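Local coordinates for DUF1611 domain-containing protein (Anabaena variabilis, PDB 2OBN) that is of unknown function but combines a Rossmann-like domain with a P-loop NTPase-like domain, which makes nucleotide binding probable, at residues Q256-H261 with P300-A305; P278-I283 with I324-L329; K135-L140 with D204-D209; L187-T192 with E216-R221. The protein carries 2 engineered substitutions. One frame throughout, in Å; residues are numbered along the deposited sequence.

Contact 1. Residues Q256-H261 with P300-A305; sequences QLVLVH and PVVGIA
Leu259 CB rests 3.7 Å from Val301 CG1 at the apolar centre of this pair of neighbouring parallel strands, 256-262 and 301-307, with the CB of Leu257 and CG1 of Ile304 extending the same greasy face. Helix 279-291, the crossover between the two strands, lies over that face. On the other face Val258 CG1 meets Ala305 CB at 4.1 Å, and Val260 CG2 adds a second methyl to Ala305; helices 166-179 and 340-347 close over them. Val302 serves two neighbours: with CG1 trans to its carbonyl carbon (chi1 -61°), that methyl sits 3.6 Å from Gln256 CG, while CG2 touches Val258 CG2. Cutting Val302 back to an alanine removes both methyls and is likely to open a gap beside Gln256 and Val258. Further out, the backbones form a ladder of five hydrogen bonds. Val302 N gives a nearly linear bond to Leu257 O (2.9 Å, 168° at the hydrogen), Ala305 N reaches Leu259 O at 2.8 Å, and Leu259 N donates to Gly303 O at 3.2 Å. Two steps from Leu257 to Leu259 are matched by three from Val301 to Ile304, a beta bulge that keeps the ladder bonded on either side. At the polar ends Gln256 NE2 binds Asn349 OD1 and His261 ND1 binds Thr160 OG1. Backbone polarity is spent inside the sheet while aliphatic groups fill both faces, the chemistry of a buried core; the side chain of Val260 is about 6 Å from a phosphate ion, probably from the crystallisation liquor, and with Lys166 beside it this is consistent with a P-loop nearby.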
# COMPACT_ATOMS: atom_id res chain seq x y z
N GLN B 256 4.55 -19.75 -6.98
CA GLN B 256 3.27 -20.11 -7.62
C GLN B 256 2.13 -19.28 -7.02
O GLN B 256 2.19 -18.86 -5.86
CB GLN B 256 2.90 -21.59 -7.42
CG GLN B 256 3.83 -22.64 -8.03
CD GLN B 256 5.12 -22.84 -7.26
OE1 GLN B 256 5.18 -22.60 -6.05
NE2 GLN B 256 6.16 -23.29 -7.96
N LEU B 257 1.11 -19.04 -7.83
CA LEU B 257 -0.09 -18.34 -7.41
C LEU B 257 -1.27 -19.29 -7.54
O LEU B 257 -1.27 -20.14 -8.43
CB LEU B 257 -0.35 -17.12 -8.29
CG LEU B 257 0.73 -16.03 -8.31
CD1 LEU B 257 0.43 -14.96 -9.37
CD2 LEU B 257 0.93 -15.38 -6.94
N VAL B 258 -2.24 -19.16 -6.64
CA VAL B 258 -3.50 -19.90 -6.72
C VAL B 258 -4.58 -18.83 -6.73
O VAL B 258 -4.65 -17.98 -5.82
CB VAL B 258 -3.69 -20.87 -5.53
CG1 VAL B 258 -5.08 -21.49 -5.54
CG2 VAL B 258 -2.62 -21.96 -5.56
N LEU B 259 -5.38 -18.82 -7.79
CA LEU B 259 -6.43 -17.81 -7.94
C LEU B 259 -7.74 -18.30 -7.31
O LEU B 259 -8.23 -19.36 -7.66
CB LEU B 259 -6.63 -17.48 -9.43
CG LEU B 259 -7.73 -16.46 -9.80
CD1 LEU B 259 -7.52 -15.13 -9.10
CD2 LEU B 259 -7.78 -16.26 -11.31
N VAL B 260 -8.29 -17.52 -6.38
CA VAL B 260 -9.54 -17.87 -5.73
C VAL B 260 -10.67 -17.06 -6.40
O VAL B 260 -10.48 -15.91 -6.78
CB VAL B 260 -9.48 -17.61 -4.21
CG1 VAL B 260 -10.70 -18.22 -3.48
CG2 VAL B 260 -8.18 -18.18 -3.63
N HIS B 261 -11.83 -17.70 -6.56
CA HIS B 261 -12.96 -17.06 -7.19
C HIS B 261 -14.27 -17.70 -6.77
O HIS B 261 -14.36 -18.91 -6.64
CB HIS B 261 -12.78 -17.12 -8.70
CG HIS B 261 -13.98 -16.69 -9.48
ND1 HIS B 261 -14.39 -15.37 -9.58
CD2 HIS B 261 -14.84 -17.40 -10.25
CE1 HIS B 261 -15.45 -15.30 -10.37
NE2 HIS B 261 -15.75 -16.52 -10.77
N PRO B 300 3.52 -18.42 -12.36
CA PRO B 300 2.25 -18.87 -12.90
C PRO B 300 1.10 -18.99 -11.91
O PRO B 300 1.33 -19.23 -10.73
CB PRO B 300 2.58 -20.28 -13.39
CG PRO B 300 3.60 -20.77 -12.45
CD PRO B 300 4.40 -19.56 -12.03
N VAL B 301 -0.11 -18.81 -12.43
CA VAL B 301 -1.33 -19.14 -11.71
C VAL B 301 -1.44 -20.63 -12.05
O VAL B 301 -1.64 -21.02 -13.21
CB VAL B 301 -2.57 -18.32 -12.19
CG1 VAL B 301 -3.84 -18.82 -11.49
CG2 VAL B 301 -2.38 -16.79 -11.91
N VAL B 302 -1.29 -21.48 -11.05
CA VAL B 302 -1.21 -22.92 -11.29
C VAL B 302 -2.54 -23.63 -11.24
O VAL B 302 -2.62 -24.79 -11.61
CB VAL B 302 -0.23 -23.64 -10.31
CG1 VAL B 302 1.18 -23.09 -10.48
CG2 VAL B 302 -0.69 -23.52 -8.85
N GLY B 303 -3.56 -22.94 -10.76
CA GLY B 303 -4.88 -23.52 -10.62
C GLY B 303 -5.84 -22.54 -10.00
O GLY B 303 -5.45 -21.46 -9.53
N ILE B 304 -7.10 -22.92 -9.99
CA ILE B 304 -8.14 -22.08 -9.49
C ILE B 304 -8.86 -22.76 -8.34
O ILE B 304 -9.26 -23.91 -8.45
CB ILE B 304 -9.11 -21.73 -10.66
CG1 ILE B 304 -8.36 -20.85 -11.67
CG2 ILE B 304 -10.37 -21.00 -10.14
CD1 ILE B 304 -9.07 -20.61 -12.94
N ALA B 305 -8.98 -22.04 -7.22
CA ALA B 305 -9.75 -22.48 -6.06
C ALA B 305 -11.15 -21.84 -6.16
O ALA B 305 -11.35 -20.66 -5.85
CB ALA B 305 -9.07 -22.10 -4.79

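Contact 2. Residues P278-I283 with I324-L329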
# COMPACT_ATOMS: atom_id res chain seq x y z
N PRO B 278 -13.51 -12.13 -17.43
CA PRO B 278 -13.43 -13.58 -17.51
C PRO B 278 -12.12 -14.03 -16.88
O PRO B 278 -11.16 -13.27 -16.91
CB PRO B 278 -13.41 -13.86 -19.01
CG PRO B 278 -14.08 -12.66 -19.63
CD PRO B 278 -13.66 -11.50 -18.76
N LEU B 279 -12.09 -15.25 -16.34
CA LEU B 279 -10.91 -15.75 -15.62
C LEU B 279 -9.60 -15.77 -16.40
O LEU B 279 -8.56 -15.48 -15.81
CB LEU B 279 -11.19 -17.10 -14.95
CG LEU B 279 -12.16 -17.04 -13.75
CD1 LEU B 279 -12.43 -18.43 -13.17
CD2 LEU B 279 -11.64 -16.13 -12.64
N PRO B 280 -9.62 -16.11 -17.72
CA PRO B 280 -8.36 -16.04 -18.48
C PRO B 280 -7.73 -14.64 -18.43
O PRO B 280 -6.51 -14.52 -18.37
CB PRO B 280 -8.80 -16.38 -19.91
CG PRO B 280 -9.99 -17.19 -19.76
CD PRO B 280 -10.72 -16.58 -18.58
N GLU B 281 -8.57 -13.60 -18.46
CA GLU B 281 -8.07 -12.21 -18.36
C GLU B 281 -7.53 -11.90 -16.98
O GLU B 281 -6.54 -11.19 -16.86
CB GLU B 281 -9.15 -11.18 -18.76
CG GLU B 281 -9.43 -11.14 -20.26
CD GLU B 281 -8.17 -10.80 -21.03
OE1 GLU B 281 -7.54 -9.76 -20.73
OE2 GLU B 281 -7.78 -11.60 -21.91
N VAL B 282 -8.19 -12.42 -15.94
CA VAL B 282 -7.75 -12.20 -14.57
C VAL B 282 -6.40 -12.93 -14.37
O VAL B 282 -5.49 -12.41 -13.72
CB VAL B 282 -8.81 -12.68 -13.52
CG1 VAL B 282 -8.31 -12.47 -12.10
CG2 VAL B 282 -10.17 -11.97 -13.72
N ILE B 283 -6.27 -14.13 -14.93
CA ILE B 283 -4.99 -14.89 -14.85
C ILE B 283 -3.84 -14.11 -15.49
O ILE B 283 -2.75 -14.01 -14.92
CB ILE B 283 -5.13 -16.28 -15.49
CG1 ILE B 283 -6.01 -17.17 -14.60
CG2 ILE B 283 -3.76 -16.92 -15.72
CD1 ILE B 283 -6.65 -18.33 -15.33
N ILE B 324 -12.44 -25.33 -15.55
CA ILE B 324 -11.32 -26.04 -16.16
C ILE B 324 -11.35 -25.89 -17.68
O ILE B 324 -10.31 -25.67 -18.33
CB ILE B 324 -11.36 -27.54 -15.78
CG1 ILE B 324 -11.05 -27.69 -14.29
CG2 ILE B 324 -10.38 -28.36 -16.64
CD1 ILE B 324 -11.33 -29.08 -13.71
N ALA B 325 -12.54 -26.03 -18.26
CA ALA B 325 -12.70 -25.89 -19.70
C ALA B 325 -12.33 -24.47 -20.12
O ALA B 325 -11.55 -24.27 -21.05
CB ALA B 325 -14.12 -26.23 -20.12
N GLU B 326 -12.85 -23.48 -19.40
CA GLU B 326 -12.58 -22.09 -19.74
C GLU B 326 -11.12 -21.69 -19.62
O GLU B 326 -10.59 -21.02 -20.50
CB GLU B 326 -13.40 -21.15 -18.86
CG GLU B 326 -13.31 -19.68 -19.30
CD GLU B 326 -13.97 -18.74 -18.34
OE1 GLU B 326 -14.21 -19.15 -17.18
OE2 GLU B 326 -14.25 -17.59 -18.73
N THR B 327 -10.47 -22.10 -18.53
CA THR B 327 -9.10 -21.68 -18.22
C THR B 327 -7.98 -22.62 -18.60
O THR B 327 -6.84 -22.19 -18.76
CB THR B 327 -8.97 -21.45 -16.70
OG1 THR B 327 -9.11 -22.71 -16.01
CG2 THR B 327 -10.04 -20.47 -16.23
N GLY B 328 -8.29 -23.91 -18.73
CA GLY B 328 -7.30 -24.92 -19.04
C GLY B 328 -6.41 -25.27 -17.85
O GLY B 328 -5.38 -25.92 -18.03
N LEU B 329 -6.82 -24.86 -16.64
CA LEU B 329 -6.04 -25.11 -15.43
C LEU B 329 -6.78 -26.03 -14.45
O LEU B 329 -8.02 -26.09 -14.46
CB LEU B 329 -5.78 -23.79 -14.68
CG LEU B 329 -4.89 -22.76 -15.35
CD1 LEU B 329 -4.90 -21.48 -14.54
CD2 LEU B 329 -3.48 -23.30 -15.53
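The flat carboxylate of Glu326 comes up to two proline rings without stacking on either: its OE2 lies 3.7 Å from Pro280 CD and 3.8 Å from Pro278 CB. The contact brings the C-terminal end of helix 313-327 beside the first turn of helix 279-291, both helices covering one side of the P-loop domain's parallel sheet. Glu326 gets there with an extended chain, CG opposite the backbone nitrogen (chi1 -172°), and crosses Pro280 at about a right angle. Pro278 is the N-cap of helix 279-291, so the carboxylate stands near a helix start whose dipole would probably favour its negative charge, although no hydrogen bond joins the segments. Deeper in, Thr327 offers CG2 to Leu279 CB at 3.8 Å and, crosswise, to Ile283 CD1. Its OG1 is turned to other work: it accepts from Leu329 N at 3.2 Å, an ST turn at the helix end, and also hydrogen-bonds Thr323 O. Gly328, with positive phi, carries the chain out of the helix. Ile304 of strand 301-307 underlies Leu279, Ile283 and Thr327. Two methyls close the contact tip to tip, Ile283 CD1 and Leu329 CD1, 3.7 Å apart.

Contact 3. Residues K135-L140 with D204-D209. With PG4 (tetraethylene glycol), chain H.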
# COMPACT_ATOMS: atom_id res chain seq x y z
N LYS B 135 -1.67 -2.91 14.78
CA LYS B 135 -0.49 -2.06 14.99
C LYS B 135 0.67 -2.54 14.09
O LYS B 135 0.95 -3.73 14.03
CB LYS B 135 -0.07 -2.04 16.47
CG LYS B 135 1.05 -1.07 16.80
CD LYS B 135 1.32 -1.03 18.30
CE LYS B 135 2.50 -0.11 18.61
NZ LYS B 135 2.68 0.08 20.09
N GLU B 136 1.31 -1.61 13.40
CA GLU B 136 2.38 -1.94 12.46
C GLU B 136 3.58 -2.59 13.15
O GLU B 136 4.00 -2.13 14.21
CB GLU B 136 2.82 -0.67 11.72
CG GLU B 136 3.88 -0.88 10.67
CD GLU B 136 4.20 0.37 9.86
OE1 GLU B 136 3.27 1.07 9.41
OE2 GLU B 136 5.40 0.60 9.64
N PRO B 137 4.14 -3.66 12.57
CA PRO B 137 5.34 -4.22 13.20
C PRO B 137 6.49 -3.21 13.24
O PRO B 137 6.57 -2.29 12.41
CB PRO B 137 5.71 -5.39 12.29
CG PRO B 137 4.48 -5.71 11.53
CD PRO B 137 3.74 -4.43 11.37
N ALA B 138 7.38 -3.38 14.20
CA ALA B 138 8.52 -2.49 14.36
C ALA B 138 9.67 -2.84 13.41
O ALA B 138 9.77 -3.97 12.92
CB ALA B 138 9.01 -2.55 15.79
N ASN B 139 10.53 -1.86 13.19
CA ASN B 139 11.77 -2.02 12.42
C ASN B 139 11.58 -2.51 11.00
O ASN B 139 12.30 -3.38 10.53
CB ASN B 139 12.73 -2.96 13.17
CG ASN B 139 13.01 -2.50 14.60
OD1 ASN B 139 13.03 -3.32 15.53
ND2 ASN B 139 13.21 -1.19 14.79
N LEU B 140 10.60 -1.93 10.31
CA LEU B 140 10.38 -2.28 8.93
C LEU B 140 11.31 -1.45 8.06
O LEU B 140 11.70 -0.34 8.43
CB LEU B 140 8.94 -2.02 8.53
CG LEU B 140 7.92 -2.94 9.21
CD1 LEU B 140 6.53 -2.60 8.71
CD2 LEU B 140 8.25 -4.42 8.95
N ASP B 204 -2.89 -4.55 5.80
CA ASP B 204 -3.70 -3.40 5.37
C ASP B 204 -3.60 -2.17 6.28
O ASP B 204 -4.07 -1.09 5.92
CB ASP B 204 -5.16 -3.78 5.09
CG ASP B 204 -5.97 -4.11 6.34
OD1 ASP B 204 -5.51 -3.95 7.47
OD2 ASP B 204 -7.13 -4.53 6.16
N ALA B 205 -2.99 -2.36 7.45
CA ALA B 205 -2.72 -1.28 8.40
C ALA B 205 -1.26 -0.82 8.35
O ALA B 205 -0.86 0.04 9.14
CB ALA B 205 -3.06 -1.74 9.79
N VAL B 206 -0.45 -1.43 7.47
CA VAL B 206 0.95 -1.02 7.32
C VAL B 206 1.02 0.16 6.35
O VAL B 206 0.25 0.23 5.38
CB VAL B 206 1.84 -2.18 6.80
CG1 VAL B 206 3.29 -1.71 6.58
CG2 VAL B 206 1.82 -3.35 7.78
N ARG B 207 1.94 1.10 6.61
CA ARG B 207 2.11 2.25 5.72
C ARG B 207 2.61 1.75 4.37
O ARG B 207 3.39 0.79 4.31
CB ARG B 207 3.11 3.26 6.30
CG ARG B 207 2.59 4.02 7.51
CD ARG B 207 3.71 4.76 8.22
NE ARG B 207 4.57 3.85 8.98
CZ ARG B 207 5.62 4.23 9.72
NH1 ARG B 207 5.98 5.50 9.80
NH2 ARG B 207 6.32 3.32 10.38
N VAL B 208 2.18 2.42 3.31
CA VAL B 208 2.51 2.03 1.93
C VAL B 208 4.01 1.76 1.72
O VAL B 208 4.38 0.70 1.20
CB VAL B 208 1.93 3.05 0.91
CG1 VAL B 208 2.59 2.97 -0.47
CG2 VAL B 208 0.43 2.88 0.79
N ASP B 209 4.84 2.69 2.16
CA ASP B 209 6.30 2.62 2.01
C ASP B 209 6.90 1.31 2.56
O ASP B 209 7.88 0.79 2.02
CB ASP B 209 6.96 3.79 2.77
CG ASP B 209 8.11 4.44 2.04
OD1 ASP B 209 8.35 4.15 0.85
OD2 ASP B 209 8.75 5.32 2.64
O1 PG4 H . 7.82 0.05 11.32
C1 PG4 H . 8.88 0.97 11.63
C2 PG4 H . 9.40 1.64 10.36
O2 PG4 H . 10.31 2.71 10.67
C3 PG4 H . 9.82 4.05 10.51
C4 PG4 H . 9.47 4.64 11.88
O3 PG4 H . 8.41 5.59 11.81
C5 PG4 H . 7.93 6.00 13.09
C6 PG4 H . 6.45 6.38 13.05
O4 PG4 H . 5.65 5.19 13.00
C7 PG4 H . 4.28 5.39 13.34
C8 PG4 H . 3.39 4.36 12.65
O5 PG4 H . 3.91 3.03 12.83
O HOH W 1 0.73 1.97 10.05
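Glu136 and Arg207 form the tight part of this contact, a side-on salt bridge in which two guanidinium nitrogens each take one carboxylate oxygen. Arg207 NE reaches Glu136 OE1 at 3.1 Å from its syn side, and Arg207 NH2 reaches Glu136 OE2 at 3.0 Å from above the carboxylate, the two planes being 45° apart. The backbone nitrogen of Arg207 also binds OE1, at 3.1 Å and from the opposite face to NE, and a water donates to OE1 while bridging to Ala205 O. The fully extended Glu136 chain (chi1 -178°) carries the carboxylate into this ring of donors. Beside it, Val206 CG1 meets Leu140 CD1 tip to tip at 4.0 Å, and Phe210 backs both Glu136 and Leu140.

The other side is looser and filled by a tetraethylene glycol, probably from the crystallisation liquor. Its O3 accepts from Arg207 NH1 at 3.2 Å, its C8 lies over one guanidinium face, and its O1 sits 2.9 Å from Pro137 O and close to Glu136 OE2. A glutamine in place of Glu136 would probably leave the Arg207 charge without its mate. The other subunit is near, Arg207 packing on its Ala205. Ionic and backbone bonds together fix one carboxylate, tying the loop between the two domains to residues at the dimer interface.

Contact 4. Residues L187-T192 with E216-R221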
# COMPACT_ATOMS: atom_id res chain seq x y z
N LEU B 187 1.38 -18.38 6.71
CA LEU B 187 1.76 -17.01 7.12
C LEU B 187 0.58 -16.07 7.02
O LEU B 187 0.01 -15.90 5.95
CB LEU B 187 2.92 -16.49 6.27
CG LEU B 187 4.22 -17.26 6.45
CD1 LEU B 187 5.26 -16.72 5.50
CD2 LEU B 187 4.71 -17.18 7.87
N ALA B 188 0.22 -15.47 8.14
CA ALA B 188 -0.94 -14.59 8.24
C ALA B 188 -0.59 -13.18 7.80
O ALA B 188 0.47 -12.68 8.15
CB ALA B 188 -1.48 -14.58 9.67
N THR B 189 -1.51 -12.56 7.07
CA THR B 189 -1.33 -11.23 6.51
C THR B 189 -2.52 -10.25 6.80
O THR B 189 -2.57 -9.14 6.25
CB THR B 189 -1.15 -11.34 5.01
OG1 THR B 189 -2.32 -11.96 4.46
CG2 THR B 189 0.07 -12.18 4.68
N GLY B 190 -3.46 -10.67 7.66
CA GLY B 190 -4.61 -9.85 8.05
C GLY B 190 -4.89 -10.05 9.52
O GLY B 190 -4.33 -10.97 10.14
N GLN B 191 -5.73 -9.20 10.11
CA GLN B 191 -6.02 -9.27 11.57
C GLN B 191 -6.59 -10.63 12.01
O GLN B 191 -6.18 -11.18 13.05
CB GLN B 191 -6.92 -8.10 12.05
CG GLN B 191 -8.40 -8.07 11.59
CD GLN B 191 -8.56 -7.68 10.14
OE1 GLN B 191 -7.59 -7.28 9.49
NE2 GLN B 191 -9.77 -7.80 9.63
N THR B 192 -7.51 -11.18 11.22
CA THR B 192 -8.08 -12.50 11.50
C THR B 192 -7.00 -13.56 11.52
O THR B 192 -6.91 -14.36 12.45
CB THR B 192 -9.13 -12.91 10.46
OG1 THR B 192 -10.17 -11.93 10.42
CG2 THR B 192 -9.72 -14.26 10.78
N GLU B 216 8.14 -9.15 3.15
CA GLU B 216 9.47 -9.71 2.99
C GLU B 216 10.05 -10.18 4.33
O GLU B 216 10.58 -11.27 4.43
CB GLU B 216 10.40 -8.68 2.36
CG GLU B 216 11.77 -9.19 2.06
CD GLU B 216 12.64 -8.14 1.44
OE1 GLU B 216 13.07 -7.23 2.17
OE2 GLU B 216 12.94 -8.25 0.24
N GLN B 217 9.93 -9.34 5.34
CA GLN B 217 10.46 -9.64 6.67
C GLN B 217 9.90 -10.94 7.25
O GLN B 217 10.65 -11.75 7.78
CB GLN B 217 10.15 -8.48 7.61
CG GLN B 217 10.92 -8.49 8.89
CD GLN B 217 10.31 -7.54 9.91
OE1 GLN B 217 9.14 -7.71 10.30
NE2 GLN B 217 11.10 -6.56 10.36
N MSE B 218 8.60 -11.15 7.14
CA MSE B 218 7.98 -12.37 7.65
C MSE B 218 8.43 -13.59 6.86
O MSE B 218 8.74 -14.64 7.43
CB MSE B 218 6.45 -12.24 7.59
CG MSE B 218 5.68 -13.43 8.15
SE MSE B 218 3.75 -13.12 8.15
CE MSE B 218 3.65 -12.64 6.32
N VAL B 219 8.44 -13.45 5.54
CA VAL B 219 8.84 -14.52 4.63
C VAL B 219 10.32 -14.91 4.82
O VAL B 219 10.66 -16.09 4.75
CB VAL B 219 8.56 -14.11 3.16
CG1 VAL B 219 9.24 -15.03 2.18
CG2 VAL B 219 7.01 -14.06 2.92
N MSE B 220 11.18 -13.94 5.08
CA MSE B 220 12.60 -14.26 5.33
C MSE B 220 12.80 -14.91 6.70
O MSE B 220 13.77 -15.64 6.91
CB MSE B 220 13.47 -13.00 5.24
CG MSE B 220 13.53 -12.36 3.88
SE MSE B 220 14.32 -13.51 2.56
CE MSE B 220 16.14 -13.48 3.15
N ARG B 221 11.89 -14.66 7.64
CA ARG B 221 11.97 -15.19 8.99
C ARG B 221 11.78 -16.71 9.06
O ARG B 221 12.40 -17.37 9.89
CB ARG B 221 10.97 -14.44 9.90
CG ARG B 221 10.88 -14.92 11.35
CD ARG B 221 10.60 -13.77 12.34
NE ARG B 221 9.64 -12.79 11.85
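Met218, a selenomethionine introduced as a label, reaches from helix 208-222 to the end of strand 184-187, where Leu187 comes to meet it tip to tip. Leu187 CD2 lies 3.9 Å from Met218 CG, and Leu187 CB is equally far from both the selenium and CE. The selenium also approaches Ala188 O at 3.3 Å, and that oxygen lies almost exactly on the extension of the Met218 CG-SE bond (CG-SE...O 178°), geometry consistent with a weak chalcogen contact. The chain of Met218 runs extended through chi1 (-178°) and chi2, then bends at chi3, which turns CE aside to within 4.0 Å of Thr189 CG2, the two side chains crossing at about a right angle. One helical position on, Val219 CG2 meets Leu187 CD1 at 4.1 Å, also crosswise, so the two branches of Leu187 are divided between successive residues of the helix.

The next shell fixes the strand side. Leu187 is hydrogen-bonded through its backbone to His230 and Glu232, and its side chain packs on Leu229, which Val219 touches too. Thr189 turns its hydroxyl away from Met218, bonding Glu232 O and Gln234 NE2, and so presents only its methyl to CE. Strand 184-187 and the adjacent parallel strand 228-231 are joined by a beta-alpha-beta crossover whose connection includes helices 191-197 and 208-222; the contact packs helix 208-222 onto the edge strand it follows, as in the layered alpha/beta fold of P-loop domains.

Contacts 1 and 4 are buried and contact 2 lies at the surface, while contact 3 is partly buried between the domains and beside the second subunit. Contacts 1 and 2 touch and share a layer: Ile304 CD1 of contact 1 lies 3.4 Å from Thr327 CG2 of contact 2, so strands bonded through their backbones carry helix ends that meet without a hydrogen bond between the two segments. Contacts 3 and 4 also touch, Asn139 and Leu140 packing on Gln217, and both use helix 208-222, one just before its start, with a salt bridge, the other further along with an apolar face that includes one selenium. Contacts 2 and 3 have centres about 34 Å apart.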